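Side-chain contacts in putative cyclohexadienyl dehydrogenase and ADH prephenate dehydrogenase (Rhizobium meliloti, PDB 4WJI), which probably catalyses the oxidative decarboxylation of prephenate to 3-(4-hydroxyphenyl)pyruvate in tyrosine biosynthesis, and binds NADP and tyrosine: residues S17-D22 and L67-V72; I7-I12 and R21-K26; V183-S188 and L240-A245. All coordinates share one frame; numbering follows the deposited sequence. Where two conformers were deposited one is given.

Contact 1: residues S17-D22 and L67-V72; sequences SSIARD and LVVVSV. With NAP (NADP nicotinamide-adenine-dinucleotide phosphate), chain B.
Ile19 and Val69 meet tip to tip in the core of the Rossmann-type nucleotide-binding domain, where helix 14-26 packs over strand 67-70 of the parallel part of the sheet. The helix keeps its distance from the strand, with the CA atoms of Ile19 and Val69 9.1 Å apart, and the gap is bridged from both sides, by the CG1-CD1 branch of Ile19 and CG1 of Val69. Followed outward from the helix, CB of Ile19 divides into CG2, which stops short of the strand, and CG1, which lies anti to the carbonyl carbon (chi1 -66°). From CG1 the chain stays extended (chi2 173°), and this carries CD1 down to the sheet. There the methyl touches CG1 of Val69 at 4.0 Å and passes OG of Ser71 more loosely, at 4.4 Å. Phe164 and Trp165 of helix 155-167 also pack against Ile19, so the isoleucine is buried between that helix and the sheet.

Beyond the strand end, the chain turns from this apolar core to the cofactor. The carbonyl O of Val72 accepts a hydrogen bond from the ribose hydroxyl O3D of NADP at 2.7 Å, on the nicotinamide side. At the adenosine end, CG1 of Val72 approaches N3A of the adenine at 3.6 Å and the ribose oxygen O4B at 3.7 Å.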
loop_
_atom_site.group_PDB
_atom_site.type_symbol
_atom_site.label_atom_id
_atom_site.label_comp_id
_atom_site.label_asym_id
_atom_site.label_seq_id
_atom_site.Cartn_x
_atom_site.Cartn_y
_atom_site.Cartn_z
ATOM N N SER A 17 8.705 22.808 -1.493
ATOM C CA SER A 17 9.865 22.716 -2.392
ATOM C C SER A 17 9.531 22.143 -3.775
ATOM O O SER A 17 10.246 22.407 -4.758
ATOM C CB SER A 17 11.029 21.938 -1.775
ATOM O OG SER A 17 10.802 20.553 -1.785
ATOM N N SER A 18 8.503 21.295 -3.838
ATOM C CA SER A 18 8.028 20.787 -5.113
ATOM C C SER A 18 7.382 21.925 -5.912
ATOM O O SER A 18 7.593 22.079 -7.133
ATOM C CB SER A 18 7.099 19.581 -4.918
ATOM O OG SER A 18 7.842 18.489 -4.391
ATOM N N ILE A 19 6.611 22.749 -5.207
ATOM C CA ILE A 19 6.015 23.949 -5.837
ATOM C C ILE A 19 7.132 24.885 -6.309
ATOM O O ILE A 19 7.117 25.359 -7.442
ATOM C CB ILE A 19 5.055 24.646 -4.871
ATOM C CG1 ILE A 19 3.843 23.739 -4.591
ATOM C CG2 ILE A 19 4.659 25.990 -5.397
ATOM C CD1 ILE A 19 2.923 24.258 -3.527
ATOM N N ALA A 20 8.132 25.103 -5.474
ATOM C CA ALA A 20 9.250 25.951 -5.886
ATOM C C ALA A 20 9.928 25.464 -7.180
ATOM O O ALA A 20 10.194 26.248 -8.076
ATOM C CB ALA A 20 10.277 26.081 -4.773
ATOM N N ARG A 21 10.161 24.154 -7.273
ATOM C CA ARG A 21 10.831 23.599 -8.436
ATOM C C ARG A 21 9.952 23.744 -9.677
ATOM O O ARG A 21 10.476 24.051 -10.755
ATOM C CB ARG A 21 11.225 22.141 -8.179
ATOM C CG ARG A 21 12.409 21.975 -7.233
ATOM C CD ARG A 21 12.682 20.522 -6.962
ATOM N NE ARG A 21 13.830 20.230 -6.084
ATOM C CZ ARG A 21 13.777 20.089 -4.764
ATOM N NH1 ARG A 21 12.669 20.381 -4.097
ATOM N NH2 ARG A 21 14.840 19.688 -4.078
ATOM N N ASP A 22 8.654 23.537 -9.539
ATOM C CA ASP A 22 7.748 23.707 -10.673
ATOM C C ASP A 22 7.655 25.170 -11.144
ATOM O O ASP A 22 7.593 25.436 -12.364
ATOM C CB ASP A 22 6.342 23.221 -10.346
ATOM C CG ASP A 22 6.227 21.753 -10.312
ATOM O OD1 ASP A 22 7.045 21.039 -10.975
ATOM O OD2 ASP A 22 5.251 21.293 -9.640
ATOM N N LEU A 67 1.268 36.329 -4.517
ATOM C CA LEU A 67 0.751 35.019 -4.094
ATOM C C LEU A 67 1.628 34.562 -2.911
ATOM O O LEU A 67 2.860 34.652 -2.975
ATOM C CB LEU A 67 0.852 33.995 -5.221
ATOM C CG LEU A 67 0.391 32.583 -4.843
ATOM C CD1 LEU A 67 -1.076 32.562 -4.510
ATOM C CD2 LEU A 67 0.713 31.663 -5.998
ATOM N N VAL A 68 0.970 34.121 -1.828
ATOM C CA VAL A 68 1.625 33.571 -0.652
ATOM C C VAL A 68 1.107 32.161 -0.469
ATOM O O VAL A 68 -0.119 31.950 -0.381
ATOM C CB VAL A 68 1.274 34.391 0.601
ATOM C CG1 VAL A 68 1.904 33.799 1.839
ATOM C CG2 VAL A 68 1.703 35.835 0.409
ATOM N N VAL A 69 2.026 31.180 -0.523
ATOM C CA VAL A 69 1.631 29.769 -0.391
ATOM C C VAL A 69 2.172 29.272 0.936
ATOM O O VAL A 69 3.398 29.236 1.151
ATOM C CB VAL A 69 2.250 28.920 -1.537
ATOM C CG1 VAL A 69 1.777 27.472 -1.446
ATOM C CG2 VAL A 69 1.930 29.488 -2.886
ATOM N N VAL A 70 1.256 28.844 1.798
ATOM C CA VAL A 70 1.599 28.347 3.129
ATOM C C VAL A 70 1.603 26.799 3.083
ATOM O O VAL A 70 0.567 26.201 2.808
ATOM C CB VAL A 70 0.617 28.871 4.183
ATOM C CG1 VAL A 70 0.979 28.325 5.559
ATOM C CG2 VAL A 70 0.599 30.394 4.188
ATOM N N SER A 71 2.766 26.198 3.334
ATOM C CA SER A 71 2.997 24.732 3.255
ATOM C C SER A 71 3.676 24.237 4.528
ATOM O O SER A 71 4.816 23.825 4.523
ATOM C CB SER A 71 3.852 24.339 2.009
ATOM O OG SER A 71 3.309 24.914 0.797
ATOM N N VAL A 72 2.925 24.287 5.619
ATOM C CA VAL A 72 3.376 23.922 6.975
ATOM C C VAL A 72 2.382 22.918 7.584
ATOM O O VAL A 72 1.251 22.807 7.105
ATOM C CB VAL A 72 3.502 25.163 7.917
ATOM C CG1 VAL A 72 4.491 26.182 7.336
ATOM C CG2 VAL A 72 2.159 25.800 8.225
HETATM P PA NAP B . 7.492 18.852 5.471
HETATM O O1A NAP B . 8.234 18.306 4.312
HETATM O O2A NAP B . 7.682 18.309 6.847
HETATM O O5B NAP B . 7.800 20.426 5.547
HETATM C C5B NAP B . 7.387 21.180 6.680
HETATM C C4B NAP B . 7.651 22.674 6.505
HETATM O O4B NAP B . 6.945 23.370 7.526
HETATM C C3B NAP B . 9.110 23.043 6.711
HETATM O O3B NAP B . 9.432 24.243 6.026
HETATM C C2B NAP B . 9.176 23.348 8.185
HETATM O O2B NAP B . 10.186 24.268 8.491
HETATM C C1B NAP B . 7.845 24.010 8.413
HETATM N N9A NAP B . 7.293 23.978 9.795
HETATM C C8A NAP B . 7.127 22.928 10.583
HETATM N N7A NAP B . 6.556 23.204 11.727
HETATM C C5A NAP B . 6.341 24.549 11.685
HETATM C C6A NAP B . 5.776 25.457 12.602
HETATM N N6A NAP B . 5.317 25.045 13.800
HETATM N N1A NAP B . 5.692 26.717 12.229
HETATM C C2A NAP B . 6.143 27.086 11.042
HETATM N N3A NAP B . 6.698 26.318 10.124
HETATM C C4A NAP B . 6.788 25.044 10.482
HETATM O O3 NAP B . 5.918 18.884 5.170
HETATM P PN NAP B . 5.050 18.790 3.832
HETATM O O1N NAP B . 4.937 17.379 3.545
HETATM O O2N NAP B . 5.556 19.706 2.812
HETATM O O5D NAP B . 3.600 19.260 4.362
HETATM C C5D NAP B . 3.221 20.612 4.421
HETATM C C4D NAP B . 1.699 20.696 4.338
HETATM O O4D NAP B . 1.280 20.024 3.168
HETATM C C3D NAP B . 0.992 20.015 5.471
HETATM O O3D NAP B . -0.119 20.794 5.881
HETATM C C2D NAP B . 0.538 18.692 4.901
HETATM O O2D NAP B . -0.622 18.252 5.560
HETATM C C1D NAP B . 0.240 19.125 3.466
HETATM N N1N NAP B . 0.371 18.075 2.444
HETATM C C2N NAP B . 1.292 17.116 2.560
HETATM C C3N NAP B . 1.416 16.132 1.609
HETATM C C7N NAP B . 2.416 15.002 1.695
HETATM O O7N NAP B . 2.240 14.021 1.025
HETATM N N7N NAP B . 3.441 15.152 2.503
HETATM C C4N NAP B . 0.574 16.172 0.529
HETATM C C5N NAP B . -0.342 17.186 0.428
HETATM C C6N NAP B . -0.463 18.128 1.413
HETATM P P2B NAP B . 11.549 23.816 9.217
HETATM O O1X NAP B . 12.025 22.593 8.508
HETATM O O2X NAP B . 12.448 25.003 9.022
HETATM O O3X NAP B . 11.266 23.512 10.676
#

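Contact 2: residues I7-I12 and R21-K26. With NAP (NADP nicotinamide-adenine-dinucleotide phosphate), chain B.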
loop_
_atom_site.group_PDB
_atom_site.type_symbol
_atom_site.label_atom_id
_atom_site.label_comp_id
_atom_site.label_asym_id
_atom_site.label_seq_id
_atom_site.Cartn_x
_atom_site.Cartn_y
_atom_site.Cartn_z
ATOM N N ILE A 7 6.053 35.464 -5.774
ATOM C CA ILE A 7 5.449 34.365 -5.031
ATOM C C ILE A 7 6.283 34.122 -3.793
ATOM O O ILE A 7 7.478 33.888 -3.917
ATOM C CB ILE A 7 5.334 33.082 -5.847
ATOM C CG1 ILE A 7 4.518 33.321 -7.144
ATOM C CG2 ILE A 7 4.717 31.975 -4.992
ATOM C CD1 ILE A 7 4.419 32.098 -7.984
ATOM N N ALA A 8 5.630 34.187 -2.610
ATOM C CA ALA A 8 6.297 33.886 -1.347
ATOM C C ALA A 8 5.869 32.495 -0.882
ATOM O O ALA A 8 4.657 32.195 -0.797
ATOM C CB ALA A 8 5.892 34.885 -0.295
ATOM N N LEU A 9 6.870 31.648 -0.601
ATOM C CA LEU A 9 6.624 30.279 -0.145
ATOM C C LEU A 9 6.969 30.231 1.308
ATOM O O LEU A 9 8.135 30.411 1.679
ATOM C CB LEU A 9 7.500 29.302 -0.919
ATOM C CG LEU A 9 7.255 29.330 -2.440
ATOM C CD1 LEU A 9 8.202 28.368 -3.135
ATOM C CD2 LEU A 9 5.792 29.015 -2.801
ATOM N N ILE A 10 5.943 30.011 2.137
ATOM C CA ILE A 10 6.161 29.888 3.594
ATOM C C ILE A 10 6.088 28.406 3.936
ATOM O O ILE A 10 5.009 27.792 3.880
ATOM C CB ILE A 10 5.101 30.641 4.398
ATOM C CG1 ILE A 10 5.067 32.123 3.999
ATOM C CG2 ILE A 10 5.383 30.459 5.909
ATOM C CD1 ILE A 10 4.026 32.977 4.680
ATOM N N GLY A 11 7.241 27.811 4.247
ATOM C CA GLY A 11 7.349 26.369 4.328
ATOM C C GLY A 11 7.941 25.825 3.025
ATOM O O GLY A 11 7.485 26.173 1.932
ATOM N N ILE A 12 8.976 25.015 3.144
ATOM C CA ILE A 12 9.785 24.612 2.005
ATOM C C ILE A 12 10.198 23.143 2.154
ATOM O O ILE A 12 11.278 22.731 1.747
ATOM C CB ILE A 12 10.973 25.615 1.804
ATOM C CG1 ILE A 12 11.509 25.564 0.352
ATOM C CG2 ILE A 12 12.016 25.470 2.880
ATOM C CD1 ILE A 12 10.563 26.178 -0.661
ATOM N N ARG A 21 10.161 24.154 -7.273
ATOM C CA ARG A 21 10.831 23.599 -8.436
ATOM C C ARG A 21 9.952 23.744 -9.677
ATOM O O ARG A 21 10.476 24.051 -10.755
ATOM C CB ARG A 21 11.225 22.141 -8.179
ATOM C CG ARG A 21 12.409 21.975 -7.233
ATOM C CD ARG A 21 12.682 20.522 -6.962
ATOM N NE ARG A 21 13.830 20.230 -6.084
ATOM C CZ ARG A 21 13.777 20.089 -4.764
ATOM N NH1 ARG A 21 12.669 20.381 -4.097
ATOM N NH2 ARG A 21 14.840 19.688 -4.078
ATOM N N ASP A 22 8.654 23.537 -9.539
ATOM C CA ASP A 22 7.748 23.707 -10.673
ATOM C C ASP A 22 7.655 25.170 -11.144
ATOM O O ASP A 22 7.593 25.436 -12.364
ATOM C CB ASP A 22 6.342 23.221 -10.346
ATOM C CG ASP A 22 6.227 21.753 -10.312
ATOM O OD1 ASP A 22 7.045 21.039 -10.975
ATOM O OD2 ASP A 22 5.251 21.293 -9.640
ATOM N N ILE A 23 7.609 26.107 -10.197
ATOM C CA ILE A 23 7.606 27.513 -10.544
ATOM C C ILE A 23 8.843 27.847 -11.344
ATOM O O ILE A 23 8.743 28.545 -12.363
ATOM C CB ILE A 23 7.509 28.421 -9.272
ATOM C CG1 ILE A 23 6.154 28.299 -8.579
ATOM C CG2 ILE A 23 7.815 29.868 -9.624
ATOM C CD1 ILE A 23 6.191 28.857 -7.155
ATOM N N ARG A 24 10.002 27.371 -10.913
ATOM C CA ARG A 24 11.252 27.625 -11.646
ATOM C C ARG A 24 11.232 26.989 -13.057
ATOM O O ARG A 24 11.589 27.642 -14.016
ATOM C CB ARG A 24 12.466 27.157 -10.838
ATOM C CG ARG A 24 13.847 27.292 -11.496
ATOM C CD ARG A 24 14.499 28.535 -11.089
ATOM N NE ARG A 24 14.806 28.691 -9.668
ATOM C CZ ARG A 24 14.922 29.878 -9.104
ATOM N NH1 ARG A 24 14.661 30.988 -9.792
ATOM N NH2 ARG A 24 15.270 29.974 -7.860
ATOM N N GLU A 25 10.784 25.764 -13.162
ATOM C CA GLU A 25 10.732 25.037 -14.438
ATOM C C GLU A 25 9.755 25.644 -15.460
ATOM O O GLU A 25 10.031 25.657 -16.641
ATOM C CB GLU A 25 10.472 23.556 -14.214
ATOM C CG GLU A 25 10.378 22.762 -15.502
ATOM N N LYS A 26 8.643 26.165 -14.983
ATOM C CA LYS A 26 7.622 26.771 -15.820
ATOM C C LYS A 26 7.710 28.287 -15.915
ATOM O O LYS A 26 6.886 28.884 -16.590
ATOM C CB LYS A 26 6.260 26.347 -15.305
ATOM C CG LYS A 26 5.991 24.842 -15.362
ATOM C CD LYS A 26 5.573 24.439 -16.751
HETATM P PA NAP B . 7.492 18.852 5.471
HETATM O O1A NAP B . 8.234 18.306 4.312
HETATM O O2A NAP B . 7.682 18.309 6.847
HETATM O O5B NAP B . 7.800 20.426 5.547
HETATM C C5B NAP B . 7.387 21.180 6.680
HETATM C C4B NAP B . 7.651 22.674 6.505
HETATM O O4B NAP B . 6.945 23.370 7.526
HETATM C C3B NAP B . 9.110 23.043 6.711
HETATM O O3B NAP B . 9.432 24.243 6.026
HETATM C C2B NAP B . 9.176 23.348 8.185
HETATM O O2B NAP B . 10.186 24.268 8.491
HETATM C C1B NAP B . 7.845 24.010 8.413
HETATM N N9A NAP B . 7.293 23.978 9.795
HETATM C C8A NAP B . 7.127 22.928 10.583
HETATM N N7A NAP B . 6.556 23.204 11.727
HETATM C C5A NAP B . 6.341 24.549 11.685
HETATM C C6A NAP B . 5.776 25.457 12.602
HETATM N N6A NAP B . 5.317 25.045 13.800
HETATM N N1A NAP B . 5.692 26.717 12.229
HETATM C C2A NAP B . 6.143 27.086 11.042
HETATM N N3A NAP B . 6.698 26.318 10.124
HETATM C C4A NAP B . 6.788 25.044 10.482
HETATM O O3 NAP B . 5.918 18.884 5.170
HETATM P PN NAP B . 5.050 18.790 3.832
HETATM O O1N NAP B . 4.937 17.379 3.545
HETATM O O2N NAP B . 5.556 19.706 2.812
HETATM O O5D NAP B . 3.600 19.260 4.362
HETATM C C5D NAP B . 3.221 20.612 4.421
HETATM C C4D NAP B . 1.699 20.696 4.338
HETATM O O4D NAP B . 1.280 20.024 3.168
HETATM C C3D NAP B . 0.992 20.015 5.471
HETATM O O3D NAP B . -0.119 20.794 5.881
HETATM C C2D NAP B . 0.538 18.692 4.901
HETATM O O2D NAP B . -0.622 18.252 5.560
HETATM C C1D NAP B . 0.240 19.125 3.466
HETATM N N1N NAP B . 0.371 18.075 2.444
HETATM C C2N NAP B . 1.292 17.116 2.560
HETATM C C3N NAP B . 1.416 16.132 1.609
HETATM C C7N NAP B . 2.416 15.002 1.695
HETATM O O7N NAP B . 2.240 14.021 1.025
HETATM N N7N NAP B . 3.441 15.152 2.503
HETATM C C4N NAP B . 0.574 16.172 0.529
HETATM C C5N NAP B . -0.342 17.186 0.428
HETATM C C6N NAP B . -0.463 18.128 1.413
HETATM P P2B NAP B . 11.549 23.816 9.217
HETATM O O1X NAP B . 12.025 22.593 8.508
HETATM O O2X NAP B . 12.448 25.003 9.022
HETATM O O3X NAP B . 11.266 23.512 10.676
#
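Ile7 on strand 4-10 faces Ile23 on helix 14-26 with 9.1 Å between their CA atoms, a layer spacing that leaves the contact to side chains. The two elements begin the beta-alpha-beta unit that continues into strand 29-35. Both isoleucines point across the gap and meet tip to tip, CD1 of Ile7 lying 3.8 Å from CD1 of Ile23. The same Ile23 methyl also comes to 4.1 Å from CG2 of Ile7, so it rests against both branches of its partner. It can do so because Ile23 is nearly fully stretched, chi2 being 164°, and its terminal methyl therefore lies well out from the helix. Leu9, two residues further along the strand, adds a looser touch: its CD2 is 4.4 Å from CD1 of Ile23. Ala29 and Ile32 of strand 29-35 pack on Ile23 as well, and Leu9 also touches Ile19 and Ala20, so the apolar layer continues along the helix and into the neighbouring strand.

Past the strand, Gly11 has a positive phi of 99°, a conformation in which a CB would collide with the carbonyl O of Ile10, and brings its CA to 3.4 Å from the ribose hydroxyl O3B of NADP. It fits the first glycine of a GxGxxG motif of the Rossmann type. The following amide, Ile12 N, donates to O3B at 3.0 Å along a nearly straight line (168°).

The chemistry is thus divided along the segment. Strand and helix meet here through dispersion between buried methyls, without directional bonds, whereas the cofactor is met by a backbone amide, whose position depends on the course of the turn and not on a side-chain rotation.

Contact 3: residues V183-S188 and L240-A245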
loop_
_atom_site.group_PDB
_atom_site.type_symbol
_atom_site.label_atom_id
_atom_site.label_comp_id
_atom_site.label_asym_id
_atom_site.label_seq_id
_atom_site.Cartn_x
_atom_site.Cartn_y
_atom_site.Cartn_z
ATOM N N VAL A 183 -14.565 13.756 2.633
ATOM C CA VAL A 183 -13.952 13.013 1.531
ATOM C C VAL A 183 -12.520 12.592 1.917
ATOM O O VAL A 183 -12.124 11.409 1.787
ATOM C CB VAL A 183 -13.949 13.823 0.227
ATOM C CG1 VAL A 183 -13.175 13.099 -0.873
ATOM C CG2 VAL A 183 -15.381 14.070 -0.281
ATOM N N LEU A 184 -11.724 13.535 2.423
ATOM C CA LEU A 184 -10.338 13.199 2.766
ATOM C C LEU A 184 -10.230 12.252 3.966
ATOM O O LEU A 184 -9.266 11.493 4.070
ATOM C CB LEU A 184 -9.434 14.427 2.873
ATOM C CG LEU A 184 -8.874 14.948 1.545
ATOM C CD1 LEU A 184 -7.829 14.024 1.001
ATOM C CD2 LEU A 184 -9.913 15.241 0.457
ATOM N N ALA A 185 -11.219 12.280 4.845
ATOM C CA ALA A 185 -11.224 11.357 5.970
ATOM C C ALA A 185 -11.217 9.915 5.485
ATOM O O ALA A 185 -10.535 9.110 6.072
ATOM C CB ALA A 185 -12.394 11.613 6.918
ATOM N N ILE A 186 -11.961 9.614 4.415
ATOM C CA ILE A 186 -11.989 8.228 3.909
ATOM C C ILE A 186 -10.881 7.936 2.923
ATOM O O ILE A 186 -10.349 6.833 2.977
ATOM C CB ILE A 186 -13.394 7.808 3.388
ATOM C CG1 ILE A 186 -13.423 6.337 2.976
ATOM C CG2 ILE A 186 -13.876 8.687 2.254
ATOM C CD1 ILE A 186 -13.095 5.370 4.124
ATOM N N VAL A 187 -10.573 8.859 1.992
ATOM C CA VAL A 187 -9.576 8.528 0.932
ATOM C C VAL A 187 -8.144 8.697 1.404
ATOM O O VAL A 187 -7.212 8.191 0.746
ATOM C CB VAL A 187 -9.707 9.304 -0.417
ATOM C CG1 VAL A 187 -11.005 8.981 -1.139
ATOM C CG2 VAL A 187 -9.509 10.804 -0.242
ATOM N N SER A 188 -7.906 9.395 2.519
ATOM C CA SER A 188 -6.537 9.653 2.951
ATOM C C SER A 188 -6.293 9.414 4.435
ATOM O O SER A 188 -5.366 8.718 4.810
ATOM C CB SER A 188 -6.177 11.124 2.612
ATOM O OG SER A 188 -4.842 11.413 3.010
ATOM N N LEU A 240 -5.577 15.669 14.867
ATOM C CA LEU A 240 -6.069 16.702 15.819
ATOM C C LEU A 240 -7.067 17.661 15.165
ATOM O O LEU A 240 -7.941 18.207 15.836
ATOM C CB LEU A 240 -4.908 17.529 16.386
ATOM C CG LEU A 240 -3.940 16.771 17.324
ATOM C CD1 LEU A 240 -2.690 17.584 17.636
ATOM C CD2 LEU A 240 -4.633 16.314 18.594
ATOM N N HIS A 241 -6.904 17.910 13.878
ATOM C CA HIS A 241 -7.672 18.927 13.170
ATOM C C HIS A 241 -8.743 18.437 12.209
ATOM O O HIS A 241 -9.496 19.254 11.677
ATOM C CB HIS A 241 -6.675 19.899 12.493
ATOM C CG HIS A 241 -5.986 20.727 13.505
ATOM N ND1 HIS A 241 -4.718 20.513 13.972
ATOM C CD2 HIS A 241 -6.505 21.730 14.256
ATOM C CE1 HIS A 241 -4.462 21.398 14.934
ATOM N NE2 HIS A 241 -5.530 22.134 15.123
ATOM N N ASN A 242 -8.855 17.132 12.022
ATOM C CA ASN A 242 -10.023 16.580 11.302
ATOM C C ASN A 242 -10.738 15.535 12.153
ATOM O O ASN A 242 -11.228 14.528 11.633
ATOM C CB ASN A 242 -9.621 15.971 9.945
ATOM C CG ASN A 242 -10.812 15.835 9.002
ATOM O OD1 ASN A 242 -11.790 16.560 9.130
ATOM N ND2 ASN A 242 -10.695 14.968 8.009
ATOM N N LYS A 243 -10.784 15.783 13.465
ATOM C CA LYS A 243 -11.249 14.802 14.432
ATOM C C LYS A 243 -12.623 14.225 14.108
ATOM O O LYS A 243 -12.786 12.996 14.108
ATOM C CB LYS A 243 -11.260 15.478 15.834
ATOM C CG LYS A 243 -11.871 14.637 16.941
ATOM C CD LYS A 243 -12.097 15.545 18.162
ATOM C CE LYS A 243 -12.696 14.820 19.286
ATOM N NZ LYS A 243 -12.960 15.756 20.397
ATOM N N ASP A 244 -13.632 15.059 13.908
ATOM C CA ASP A 244 -14.984 14.557 13.825
ATOM C C ASP A 244 -15.184 13.643 12.589
ATOM O O ASP A 244 -15.755 12.553 12.708
ATOM C CB ASP A 244 -15.987 15.706 13.853
ATOM C CG ASP A 244 -16.264 16.242 15.283
ATOM O OD1 ASP A 244 -15.660 15.798 16.306
ATOM O OD2 ASP A 244 -17.125 17.131 15.374
ATOM N N ALA A 245 -14.648 14.061 11.447
ATOM C CA ALA A 245 -14.793 13.247 10.232
ATOM C C ALA A 245 -14.000 11.950 10.321
ATOM O O ALA A 245 -14.493 10.894 9.908
ATOM C CB ALA A 245 -14.381 14.017 9.002
#
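The carboxamide of Asn242 is the flat group here, and Ala185 meets its nitrogen end at an oblique angle: CB of Ala185 lies 3.9 Å from ND2, tilted out of the amide plane. In this helical dimerization domain, Asn242 occupies the break between helices 232-241 and 243-265, and the joint packs against helix 177-203. With CG anti to the backbone N (chi1 -161°), the amide extends toward that helix. Its ND2 is hydrogen-bonded to His189 ND1 and to Asp181 O, so the polar end is held by residues flanking segment 183-188 while its contact with Ala185 is purely van der Waals.

One turn after the break, Ala245 brings helix 243-265 close, its CA 5.9 Å from that of Ala185, a spacing that two small methyl side chains permit. Met249 of the same helix packs on Ala185 too. Segment 183-188 also faces the second subunit, where Ser188 OG is hydrogen-bonded to Ser219 O of that subunit, and Ser188 itself borders the bound tyrosine. Where these two segments come nearest, CB of Ala185 sits 3.8 Å from CB of Ala245 and 3.7 Å from its carbonyl O.

Contacts 1 and 2, centres 4 Å apart, form one piece of the nucleotide-binding domain. Contact 2 opens first, at 7-12; its 21-26 overlaps 17-22 of contact 1, sharing Arg21 and Asp22 on helix 14-26, and contact 1 closes at 67-72 before contact 3 begins. Strands 4-10 and 67-70 are parallel neighbours in the sheet, so successive helix turns sit on adjacent strands whose C-terminal ends both lead to NADP. On the opposite side of the chain's centre, contact 3 is about 23 Å from contact 1 and 27 Å from contact 2, centre to centre. It belongs to the helical dimerization domain, which meets the second subunit and contributes Ser188 to a tyrosine pocket shared with the nucleotide-binding domain.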